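Local coordinates for HTH cro/C1-type domain-containing protein (Pseudomonas aeruginosa, PDB 4O8B), which probably binds promoter DNA sequence-specifically as a transcriptional activator, and controls motility and biofilm formation by modulating the small RNA rsmZ, at residues 13-24 against 51-59; 1-12 against 63-73. One frame throughout, in Å; residues are numbered along the deposited sequence.

Contact 1: residues 13-24 against 51-59; sequences AGYSQKQLGMLV and EQLAMVLQV
The Tyr15 ring meets helix 51-57 by its edge: Val56 O and Leu57 CD2 lie near the ring plane, with CE2 4.1 Å from Val56 O. Its faces are taken from within 13-24. Leu23 CD1 sits over one face, offset toward the rim, and Ala13 O lies over the centre of the opposite face. Leu23 CD1 also presses on Val56 CG1 at 3.7 Å, so the ring, Leu23 and Val56 form one apolar patch. Deeper in, Leu20 carries its two methyls into the 51-57 surface. With CG anti to the backbone N (chi1 177°), CD1 reaches Leu53 CD2 at 3.9 Å and also touches Val56 CG1, while CD2 rests on the branch of Leu57. Leu20 crosses both Leu53 and Leu57 at about a right angle. In the Cro/C1-type helix-turn-helix fold to which the protein belongs, 17-22 is probably the first helix of the DNA-binding motif and 28-39, which follows it, probably the recognition helix. Helix 47-57 packs behind 17-22; the axes of segments 17-22 and 51-57 come within 10.8 Å of each other. A capping box starts 17-22: Ser16 OG accepts from Gln19 N, and Gln19 OE1 receives Ser16 N at 2.9 Å on a lone pair in the carbonyl plane. Gly14 and Gln58, both with positive phi, end the preceding helix and helix 51-57 in Schellman motifs. Just past 17-22, Val24 CG1 packs on Val56 CG2 at 3.9 Å and on Gln52 CB. The extended Gln52 chain brings NE2 to Val24 O in a weak bond (3.2 Å, 128° at the hydrogen), its OE1 being held by Arg48. Met35 of helix 28-39 touches both Val24 and Leu53.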
loop_
_atom_site.group_PDB
_atom_site.type_symbol
_atom_site.label_atom_id
_atom_site.label_comp_id
_atom_site.label_asym_id
_atom_site.label_seq_id
_atom_site.Cartn_x
_atom_site.Cartn_y
_atom_site.Cartn_z
ATOM N N ALA A 13 0.264 -11.411 -13.814
ATOM C CA ALA A 13 1.466 -12.237 -13.794
ATOM C C ALA A 13 1.252 -13.551 -14.547
ATOM O O ALA A 13 2.211 -14.241 -14.891
ATOM C CB ALA A 13 1.875 -12.527 -12.355
ATOM N N GLY A 14 -0.006 -13.886 -14.797
ATOM C CA GLY A 14 -0.323 -15.108 -15.518
ATOM C C GLY A 14 -0.196 -16.366 -14.684
ATOM O O GLY A 14 0.307 -17.387 -15.161
ATOM N N TYR A 15 -0.647 -16.303 -13.436
ATOM C CA TYR A 15 -0.586 -17.462 -12.548
ATOM C C TYR A 15 -1.976 -17.986 -12.215
ATOM O O TYR A 15 -2.921 -17.212 -12.060
ATOM C CB TYR A 15 0.129 -17.103 -11.236
ATOM C CG TYR A 15 1.613 -16.863 -11.362
ATOM C CD1 TYR A 15 2.440 -17.798 -11.990
ATOM C CD2 TYR A 15 2.201 -15.715 -10.830
ATOM C CE1 TYR A 15 3.817 -17.596 -12.072
ATOM C CE2 TYR A 15 3.578 -15.509 -10.909
ATOM C CZ TYR A 15 4.375 -16.447 -11.529
ATOM O OH TYR A 15 5.730 -16.248 -11.607
ATOM N N SER A 16 -2.091 -19.304 -12.106
ATOM C CA SER A 16 -3.359 -19.929 -11.756
ATOM C C SER A 16 -3.388 -19.926 -10.229
ATOM O O SER A 16 -2.336 -19.900 -9.592
ATOM C CB SER A 16 -3.414 -21.372 -12.273
ATOM O OG SER A 16 -2.779 -22.271 -11.372
ATOM N N GLN A 17 -4.580 -19.934 -9.644
ATOM C CA GLN A 17 -4.695 -19.917 -8.189
ATOM C C GLN A 17 -3.796 -20.955 -7.527
ATOM O O GLN A 17 -3.304 -20.740 -6.415
ATOM C CB GLN A 17 -6.147 -20.149 -7.751
ATOM C CG GLN A 17 -6.971 -18.879 -7.647
ATOM C CD GLN A 17 -8.337 -19.130 -7.041
ATOM O OE1 GLN A 17 -8.949 -20.170 -7.285
ATOM N NE2 GLN A 17 -8.836 -18.167 -6.273
ATOM N N LYS A 18 -3.579 -22.082 -8.212
ATOM C CA LYS A 18 -2.735 -23.135 -7.677
ATOM C C LYS A 18 -1.260 -22.776 -7.824
ATOM O O LYS A 18 -0.473 -22.988 -6.904
ATOM C CB LYS A 18 -3.025 -24.455 -8.395
ATOM C CG LYS A 18 -2.180 -25.622 -7.902
ATOM C CD LYS A 18 -2.525 -26.909 -8.646
ATOM C CE LYS A 18 -1.554 -28.024 -8.294
ATOM N NZ LYS A 18 -1.723 -29.211 -9.181
ATOM N N GLN A 19 -0.889 -22.241 -8.978
ATOM C CA GLN A 19 0.490 -21.853 -9.231
ATOM C C GLN A 19 0.959 -20.831 -8.204
ATOM O O GLN A 19 2.000 -21.011 -7.563
ATOM C CB GLN A 19 0.648 -21.279 -10.647
ATOM C CG GLN A 19 0.857 -22.331 -11.721
ATOM C CD GLN A 19 0.738 -21.751 -13.121
ATOM O OE1 GLN A 19 -0.166 -20.963 -13.399
ATOM N NE2 GLN A 19 1.631 -22.165 -14.018
ATOM N N LEU A 20 0.198 -19.754 -8.047
ATOM C CA LEU A 20 0.552 -18.718 -7.078
ATOM C C LEU A 20 0.616 -19.337 -5.689
ATOM O O LEU A 20 1.528 -19.073 -4.918
ATOM C CB LEU A 20 -0.478 -17.588 -7.110
ATOM C CG LEU A 20 -0.309 -16.444 -6.094
ATOM C CD1 LEU A 20 1.159 -16.058 -5.976
ATOM C CD2 LEU A 20 -1.139 -15.246 -6.528
ATOM N N GLY A 21 -0.380 -20.181 -5.387
ATOM C CA GLY A 21 -0.434 -20.831 -4.102
ATOM C C GLY A 21 0.813 -21.647 -3.793
ATOM O O GLY A 21 1.351 -21.573 -2.685
ATOM N N MET A 22 1.281 -22.422 -4.765
ATOM C CA MET A 22 2.467 -23.235 -4.557
ATOM C C MET A 22 3.749 -22.410 -4.596
ATOM O O MET A 22 4.717 -22.720 -3.902
ATOM C CB MET A 22 2.550 -24.349 -5.607
ATOM C CG MET A 22 1.447 -25.388 -5.502
ATOM S SD MET A 22 1.883 -26.913 -6.359
ATOM C CE MET A 22 1.692 -26.411 -8.063
ATOM N N LEU A 23 3.759 -21.355 -5.404
ATOM C CA LEU A 23 4.930 -20.499 -5.507
ATOM C C LEU A 23 5.282 -19.858 -4.168
ATOM O O LEU A 23 6.349 -19.254 -4.019
ATOM C CB LEU A 23 4.715 -19.421 -6.566
ATOM C CG LEU A 23 5.112 -19.832 -7.988
ATOM C CD1 LEU A 23 4.590 -18.814 -8.990
ATOM C CD2 LEU A 23 6.627 -19.947 -8.077
ATOM N N VAL A 24 4.390 -19.985 -3.189
ATOM C CA VAL A 24 4.643 -19.436 -1.870
ATOM C C VAL A 24 4.722 -20.525 -0.797
ATOM O O VAL A 24 4.535 -20.254 0.386
ATOM C CB VAL A 24 3.572 -18.386 -1.464
ATOM C CG1 VAL A 24 3.902 -17.042 -2.094
ATOM C CG2 VAL A 24 2.198 -18.850 -1.904
ATOM N N GLU A 51 4.479 -10.362 2.101
ATOM C CA GLU A 51 5.765 -10.070 1.477
ATOM C C GLU A 51 6.091 -11.126 0.423
ATOM O O GLU A 51 6.696 -10.816 -0.604
ATOM C CB GLU A 51 6.866 -10.039 2.545
ATOM C CG GLU A 51 7.923 -8.972 2.313
ATOM C CD GLU A 51 8.977 -8.951 3.407
ATOM O OE1 GLU A 51 8.627 -9.225 4.579
ATOM O OE2 GLU A 51 10.150 -8.638 3.101
ATOM N N GLN A 52 5.690 -12.368 0.683
ATOM C CA GLN A 52 5.944 -13.466 -0.244
ATOM C C GLN A 52 5.112 -13.299 -1.511
ATOM O O GLN A 52 5.606 -13.499 -2.625
ATOM C CB GLN A 52 5.596 -14.810 0.404
ATOM C CG GLN A 52 6.378 -15.132 1.663
ATOM C CD GLN A 52 6.019 -16.494 2.230
ATOM O OE1 GLN A 52 5.965 -16.674 3.451
ATOM N NE2 GLN A 52 5.790 -17.459 1.352
ATOM N N LEU A 53 3.844 -12.940 -1.335
ATOM C CA LEU A 53 2.930 -12.741 -2.453
ATOM C C LEU A 53 3.389 -11.602 -3.344
ATOM O O LEU A 53 3.381 -11.720 -4.568
ATOM C CB LEU A 53 1.522 -12.455 -1.932
ATOM C CG LEU A 53 0.803 -13.639 -1.277
ATOM C CD1 LEU A 53 -0.465 -13.163 -0.586
ATOM C CD2 LEU A 53 0.481 -14.681 -2.343
ATOM N N ALA A 54 3.785 -10.496 -2.724
ATOM C CA ALA A 54 4.252 -9.332 -3.463
ATOM C C ALA A 54 5.480 -9.669 -4.296
ATOM O O ALA A 54 5.547 -9.336 -5.481
ATOM C CB ALA A 54 4.569 -8.195 -2.496
ATOM N N MET A 55 6.453 -10.331 -3.677
ATOM C CA MET A 55 7.683 -10.701 -4.367
ATOM C C MET A 55 7.376 -11.572 -5.580
ATOM O O MET A 55 7.823 -11.288 -6.688
ATOM C CB MET A 55 8.608 -11.459 -3.409
ATOM C CG MET A 55 10.035 -11.607 -3.906
ATOM S SD MET A 55 10.826 -10.004 -4.182
ATOM C CE MET A 55 10.917 -9.389 -2.499
ATOM N N VAL A 56 6.603 -12.638 -5.359
ATOM C CA VAL A 56 6.235 -13.554 -6.431
ATOM C C VAL A 56 5.444 -12.851 -7.525
ATOM O O VAL A 56 5.803 -12.926 -8.704
ATOM C CB VAL A 56 5.393 -14.730 -5.892
ATOM C CG1 VAL A 56 4.979 -15.644 -7.032
ATOM C CG2 VAL A 56 6.190 -15.501 -4.853
ATOM N N LEU A 57 4.370 -12.170 -7.137
ATOM C CA LEU A 57 3.528 -11.453 -8.093
ATOM C C LEU A 57 4.272 -10.316 -8.784
ATOM O O LEU A 57 3.811 -9.800 -9.803
ATOM C CB LEU A 57 2.276 -10.911 -7.398
ATOM C CG LEU A 57 1.079 -11.858 -7.296
ATOM C CD1 LEU A 57 0.011 -11.228 -6.414
ATOM C CD2 LEU A 57 0.535 -12.137 -8.684
ATOM N N GLN A 58 5.411 -9.926 -8.221
ATOM C CA GLN A 58 6.211 -8.847 -8.794
ATOM C C GLN A 58 5.521 -7.492 -8.715
ATOM O O GLN A 58 5.677 -6.652 -9.608
ATOM C CB GLN A 58 6.554 -9.156 -10.251
ATOM C CG GLN A 58 7.701 -10.138 -10.444
ATOM C CD GLN A 58 9.049 -9.517 -10.150
ATOM O OE1 GLN A 58 9.393 -9.239 -8.997
ATOM N NE2 GLN A 58 9.826 -9.280 -11.208
ATOM N N VAL A 59 4.755 -7.273 -7.648
ATOM C CA VAL A 59 4.061 -6.005 -7.455
ATOM C C VAL A 59 4.328 -5.475 -6.057
ATOM O O VAL A 59 4.523 -6.251 -5.113
ATOM C CB VAL A 59 2.533 -6.147 -7.647
ATOM C CG1 VAL A 59 2.209 -6.320 -9.117
ATOM C CG2 VAL A 59 2.023 -7.340 -6.844
#

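Contact 2: residues 1-12 against 63-73; sequences MLGTRLKAARIR and YLYCPEDELAE
Tyr63 offers a ring face to the aliphatic part of Arg5, a CH-pi contact with CD 4.1 Å from the ring centroid; Ala9 CB lies at the ring edge and Ala8 CB beside OH. Leu64 follows, side by side with Met1: its CB and CD1 run along the thioether, and its CD2 settles against Leu6 CA and Ala9 CB. Leu64 O accepts Leu2 N (3.1 Å), tying the backbones together just before helix 3-12. Tyr65 comes close to the chain terminus, where a water accepts from Met1 N at 2.6 Å and also bonds Tyr65 OH. The main partner of that hydroxyl is Ser50 OG, and the ring stacks on Tyr65 of the second subunit. Cys66 O takes a nearly straight bond from Arg5 NE (2.7 Å, 175°), in the guanidinium plane; a bend at chi2 (-72°) turns the chain toward it. Pro67 CA is packed tightly by Leu2 CD2 at 3.3 Å. Asp69, in the first turn of helix 69-73, completes the grip: OD1 forms a salt bridge with Arg5 NH2 at 2.7 Å, approached from above the carboxylate plane, which stands 77° to the guanidinium. Ala72 CB covers one guanidinium face. Glu73 OE2 and Arg12 NH2, 4.1 Å apart, are opposite charges too distant to pair directly. Held at its edge by the Cys66 carbonyl and the Asp69 carboxylate, with a weak further bond to Pro67 O, the Arg5 guanidinium probably has little freedom to turn, and it ties the turn 66-68 and the first turn of helix 69-73 to helix 3-12.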
loop_
_atom_site.group_PDB
_atom_site.type_symbol
_atom_site.label_atom_id
_atom_site.label_comp_id
_atom_site.label_asym_id
_atom_site.label_seq_id
_atom_site.Cartn_x
_atom_site.Cartn_y
_atom_site.Cartn_z
ATOM N N MET A 1 -5.595 -8.063 3.242
ATOM C CA MET A 1 -5.202 -7.765 1.838
ATOM C C MET A 1 -6.433 -7.734 0.936
ATOM O O MET A 1 -7.312 -8.594 1.043
ATOM C CB MET A 1 -4.224 -8.830 1.333
ATOM C CG MET A 1 -3.636 -8.538 -0.041
ATOM S SD MET A 1 -2.629 -9.899 -0.649
ATOM C CE MET A 1 -1.206 -9.789 0.442
ATOM N N LEU A 2 -6.492 -6.742 0.059
ATOM C CA LEU A 2 -7.612 -6.607 -0.865
ATOM C C LEU A 2 -7.612 -7.738 -1.892
ATOM O O LEU A 2 -6.644 -7.903 -2.645
ATOM C CB LEU A 2 -7.553 -5.260 -1.588
ATOM C CG LEU A 2 -8.219 -4.056 -0.918
ATOM C CD1 LEU A 2 -7.385 -3.549 0.245
ATOM C CD2 LEU A 2 -8.397 -2.962 -1.958
ATOM N N GLY A 3 -8.693 -8.511 -1.921
ATOM C CA GLY A 3 -8.794 -9.616 -2.857
ATOM C C GLY A 3 -8.629 -9.196 -4.301
ATOM O O GLY A 3 -7.817 -9.767 -5.031
ATOM N N THR A 4 -9.398 -8.201 -4.722
ATOM C CA THR A 4 -9.334 -7.706 -6.094
ATOM C C THR A 4 -7.892 -7.464 -6.533
ATOM O O THR A 4 -7.478 -7.909 -7.599
ATOM C CB THR A 4 -10.124 -6.389 -6.254
ATOM O OG1 THR A 4 -9.705 -5.457 -5.250
ATOM C CG2 THR A 4 -11.615 -6.643 -6.124
ATOM N N ARG A 5 -7.137 -6.759 -5.700
ATOM C CA ARG A 5 -5.736 -6.452 -6.002
ATOM C C ARG A 5 -4.917 -7.731 -6.117
ATOM O O ARG A 5 -4.052 -7.848 -6.982
ATOM C CB ARG A 5 -5.151 -5.565 -4.904
ATOM C CG ARG A 5 -5.941 -4.282 -4.661
ATOM C CD ARG A 5 -5.765 -3.289 -5.798
ATOM N NE ARG A 5 -6.664 -2.145 -5.655
ATOM C CZ ARG A 5 -7.703 -1.906 -6.455
ATOM N NH1 ARG A 5 -7.982 -2.737 -7.452
ATOM N NH2 ARG A 5 -8.477 -0.852 -6.233
ATOM N N LEU A 6 -5.195 -8.690 -5.240
ATOM C CA LEU A 6 -4.483 -9.963 -5.254
ATOM C C LEU A 6 -4.832 -10.742 -6.518
ATOM O O LEU A 6 -3.968 -11.340 -7.151
ATOM C CB LEU A 6 -4.846 -10.785 -4.015
ATOM C CG LEU A 6 -4.202 -12.173 -3.890
ATOM C CD1 LEU A 6 -2.703 -12.039 -3.645
ATOM C CD2 LEU A 6 -4.860 -12.925 -2.747
ATOM N N LYS A 7 -6.110 -10.728 -6.886
ATOM C CA LYS A 7 -6.572 -11.427 -8.075
ATOM C C LYS A 7 -6.044 -10.722 -9.320
ATOM O O LYS A 7 -5.555 -11.368 -10.256
ATOM C CB LYS A 7 -8.106 -11.462 -8.115
ATOM C CG LYS A 7 -8.676 -12.441 -9.139
ATOM C CD LYS A 7 -10.199 -12.374 -9.195
ATOM C CE LYS A 7 -10.840 -12.826 -7.888
ATOM N NZ LYS A 7 -10.607 -14.278 -7.619
ATOM N N ALA A 8 -6.141 -9.396 -9.327
ATOM C CA ALA A 8 -5.677 -8.590 -10.451
ATOM C C ALA A 8 -4.179 -8.763 -10.659
ATOM O O ALA A 8 -3.693 -8.735 -11.788
ATOM C CB ALA A 8 -6.006 -7.125 -10.207
ATOM N N ALA A 9 -3.446 -8.940 -9.557
ATOM C CA ALA A 9 -2.002 -9.107 -9.616
ATOM C C ALA A 9 -1.626 -10.513 -10.067
ATOM O O ALA A 9 -0.544 -10.722 -10.623
ATOM C CB ALA A 9 -1.395 -8.814 -8.253
ATOM N N ARG A 10 -2.513 -11.481 -9.825
ATOM C CA ARG A 10 -2.265 -12.856 -10.219
ATOM C C ARG A 10 -2.567 -13.054 -11.694
ATOM O O ARG A 10 -1.939 -13.883 -12.360
ATOM C CB ARG A 10 -3.107 -13.812 -9.370
ATOM C CG ARG A 10 -3.126 -15.242 -9.889
ATOM C CD ARG A 10 -3.753 -16.200 -8.886
ATOM N NE ARG A 10 -5.203 -16.035 -8.768
ATOM C CZ ARG A 10 -6.068 -16.283 -9.753
ATOM N NH1 ARG A 10 -5.637 -16.701 -10.939
ATOM N NH2 ARG A 10 -7.368 -16.113 -9.547
ATOM N N ILE A 11 -3.532 -12.300 -12.202
ATOM C CA ILE A 11 -3.908 -12.388 -13.608
ATOM C C ILE A 11 -2.852 -11.716 -14.476
ATOM O O ILE A 11 -2.501 -12.215 -15.543
ATOM C CB ILE A 11 -5.276 -11.714 -13.874
ATOM C CG1 ILE A 11 -6.392 -12.511 -13.200
ATOM C CG2 ILE A 11 -5.521 -11.611 -15.372
ATOM C CD1 ILE A 11 -7.768 -11.894 -13.365
ATOM N N ARG A 12 -2.346 -10.574 -14.008
ATOM C CA ARG A 12 -1.327 -9.838 -14.748
ATOM C C ARG A 12 -0.047 -10.653 -14.858
ATOM O O ARG A 12 0.647 -10.599 -15.871
ATOM C CB ARG A 12 -1.033 -8.504 -14.057
ATOM C CG ARG A 12 0.092 -7.703 -14.717
ATOM C CD ARG A 12 0.479 -6.485 -13.895
ATOM N NE ARG A 12 -0.518 -5.410 -13.961
ATOM C CZ ARG A 12 -0.698 -4.615 -15.015
ATOM N NH1 ARG A 12 0.052 -4.766 -16.100
ATOM N NH2 ARG A 12 -1.621 -3.670 -14.981
ATOM N N TYR A 63 0.414 -2.032 -3.337
ATOM C CA TYR A 63 -0.631 -2.245 -4.325
ATOM C C TYR A 63 -1.729 -3.159 -3.781
ATOM O O TYR A 63 -2.921 -2.867 -3.920
ATOM C CB TYR A 63 -0.046 -2.866 -5.594
ATOM C CG TYR A 63 -1.085 -3.250 -6.621
ATOM C CD1 TYR A 63 -1.833 -2.276 -7.280
ATOM C CD2 TYR A 63 -1.368 -4.593 -6.888
ATOM C CE1 TYR A 63 -2.813 -2.628 -8.217
ATOM C CE2 TYR A 63 -2.341 -4.956 -7.819
ATOM C CZ TYR A 63 -3.072 -3.967 -8.461
ATOM O OH TYR A 63 -4.039 -4.315 -9.371
ATOM N N LEU A 64 -1.313 -4.263 -3.172
ATOM C CA LEU A 64 -2.252 -5.236 -2.611
ATOM C C LEU A 64 -3.054 -4.658 -1.450
ATOM O O LEU A 64 -4.012 -5.272 -0.980
ATOM C CB LEU A 64 -1.485 -6.474 -2.154
ATOM C CG LEU A 64 -0.666 -7.162 -3.256
ATOM C CD1 LEU A 64 0.302 -8.160 -2.645
ATOM C CD2 LEU A 64 -1.602 -7.845 -4.236
ATOM N N TYR A 65 -2.666 -3.467 -1.004
ATOM C CA TYR A 65 -3.347 -2.787 0.099
ATOM C C TYR A 65 -3.802 -1.395 -0.327
ATOM O O TYR A 65 -3.950 -0.501 0.506
ATOM C CB TYR A 65 -2.414 -2.672 1.307
ATOM C CG TYR A 65 -2.241 -3.951 2.091
ATOM C CD1 TYR A 65 -3.214 -4.374 3.002
ATOM C CD2 TYR A 65 -1.109 -4.752 1.914
ATOM C CE1 TYR A 65 -3.056 -5.550 3.729
ATOM C CE2 TYR A 65 -0.946 -5.938 2.638
ATOM C CZ TYR A 65 -1.924 -6.330 3.535
ATOM O OH TYR A 65 -1.762 -7.498 4.245
ATOM N N CYS A 66 -4.023 -1.216 -1.625
ATOM C CA CYS A 66 -4.460 0.068 -2.168
ATOM C C CYS A 66 -5.916 0.022 -2.620
ATOM O O CYS A 66 -6.207 -0.323 -3.762
ATOM C CB CYS A 66 -3.565 0.467 -3.341
ATOM S SG CYS A 66 -4.172 1.890 -4.268
ATOM N N PRO A 67 -6.850 0.371 -1.729
ATOM C CA PRO A 67 -8.280 0.358 -2.066
ATOM C C PRO A 67 -8.676 1.382 -3.134
ATOM O O PRO A 67 -9.635 1.167 -3.874
ATOM C CB PRO A 67 -8.960 0.613 -0.722
ATOM C CG PRO A 67 -7.965 1.471 -0.010
ATOM C CD PRO A 67 -6.657 0.782 -0.325
ATOM N N GLU A 68 -7.947 2.494 -3.206
ATOM C CA GLU A 68 -8.239 3.520 -4.195
ATOM C C GLU A 68 -7.808 3.045 -5.573
ATOM O O GLU A 68 -6.618 2.950 -5.860
ATOM C CB GLU A 68 -7.522 4.827 -3.856
ATOM C CG GLU A 68 -8.090 5.598 -2.667
ATOM C CD GLU A 68 -7.584 5.079 -1.337
ATOM O OE1 GLU A 68 -6.392 4.702 -1.263
ATOM O OE2 GLU A 68 -8.359 5.082 -0.354
ATOM N N ASP A 69 -8.780 2.748 -6.432
ATOM C CA ASP A 69 -8.488 2.260 -7.784
ATOM C C ASP A 69 -7.508 3.130 -8.565
ATOM O O ASP A 69 -6.592 2.608 -9.200
ATOM C CB ASP A 69 -9.784 2.102 -8.577
ATOM C CG ASP A 69 -10.716 1.055 -7.988
ATOM O OD1 ASP A 69 -10.349 -0.141 -7.983
ATOM O OD2 ASP A 69 -11.810 1.431 -7.508
ATOM N N GLU A 70 -7.688 4.446 -8.530
ATOM C CA GLU A 70 -6.790 5.338 -9.261
ATOM C C GLU A 70 -5.346 5.249 -8.778
ATOM O O GLU A 70 -4.425 5.119 -9.582
ATOM C CB GLU A 70 -7.255 6.799 -9.159
ATOM C CG GLU A 70 -8.204 7.238 -10.264
ATOM C CD GLU A 70 -8.150 8.740 -10.495
ATOM O OE1 GLU A 70 -7.038 9.259 -10.770
ATOM O OE2 GLU A 70 -9.208 9.399 -10.411
ATOM N N LEU A 71 -5.157 5.324 -7.467
ATOM C CA LEU A 71 -3.817 5.262 -6.892
ATOM C C LEU A 71 -3.122 3.940 -7.206
ATOM O O LEU A 71 -1.969 3.924 -7.645
ATOM C CB LEU A 71 -3.878 5.464 -5.373
ATOM C CG LEU A 71 -2.527 5.711 -4.700
ATOM C CD1 LEU A 71 -1.811 6.853 -5.404
ATOM C CD2 LEU A 71 -2.733 6.039 -3.231
ATOM N N ALA A 72 -3.824 2.840 -6.975
ATOM C CA ALA A 72 -3.270 1.513 -7.239
ATOM C C ALA A 72 -2.702 1.454 -8.648
ATOM O O ALA A 72 -1.549 1.056 -8.847
ATOM C CB ALA A 72 -4.359 0.453 -7.075
ATOM N N GLU A 73 -3.514 1.860 -9.618
ATOM C CA GLU A 73 -3.089 1.854 -11.011
ATOM C C GLU A 73 -1.796 2.644 -11.169
ATOM O O GLU A 73 -0.919 2.268 -11.941
ATOM C CB GLU A 73 -4.195 2.467 -11.883
ATOM C CG GLU A 73 -4.140 2.040 -13.341
ATOM C CD GLU A 73 -3.991 0.534 -13.489
ATOM O OE1 GLU A 73 -4.760 -0.213 -12.849
ATOM O OE2 GLU A 73 -3.096 0.099 -14.254
HETATM O O HOH W 1 -4.301 -9.327 5.060
#

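Overall arrangement
Helix 3-13 and the chain running from helix 47-57 into helix 69-79 join the two contacts, whose centres are 13 Å apart; Tyr15 N probably bonds Arg10 O where they meet. Contact 1 is partly buried packing within the helix-turn-helix fold, with a core of Leu20, Leu53 and Leu57; it is almost wholly apolar, with one weak side-chain bond at one end and no second subunit in touch. Contact 2, nearer the centre of the chain, joins helix 3-13 to the turn and start of helix 69-79. It combines a buried apolar patch with strong polar bonds and a salt bridge toward solvent, and its residues take part in the contact with the second subunit. Contact 1 lies, in sequence, between the two segments of contact 2.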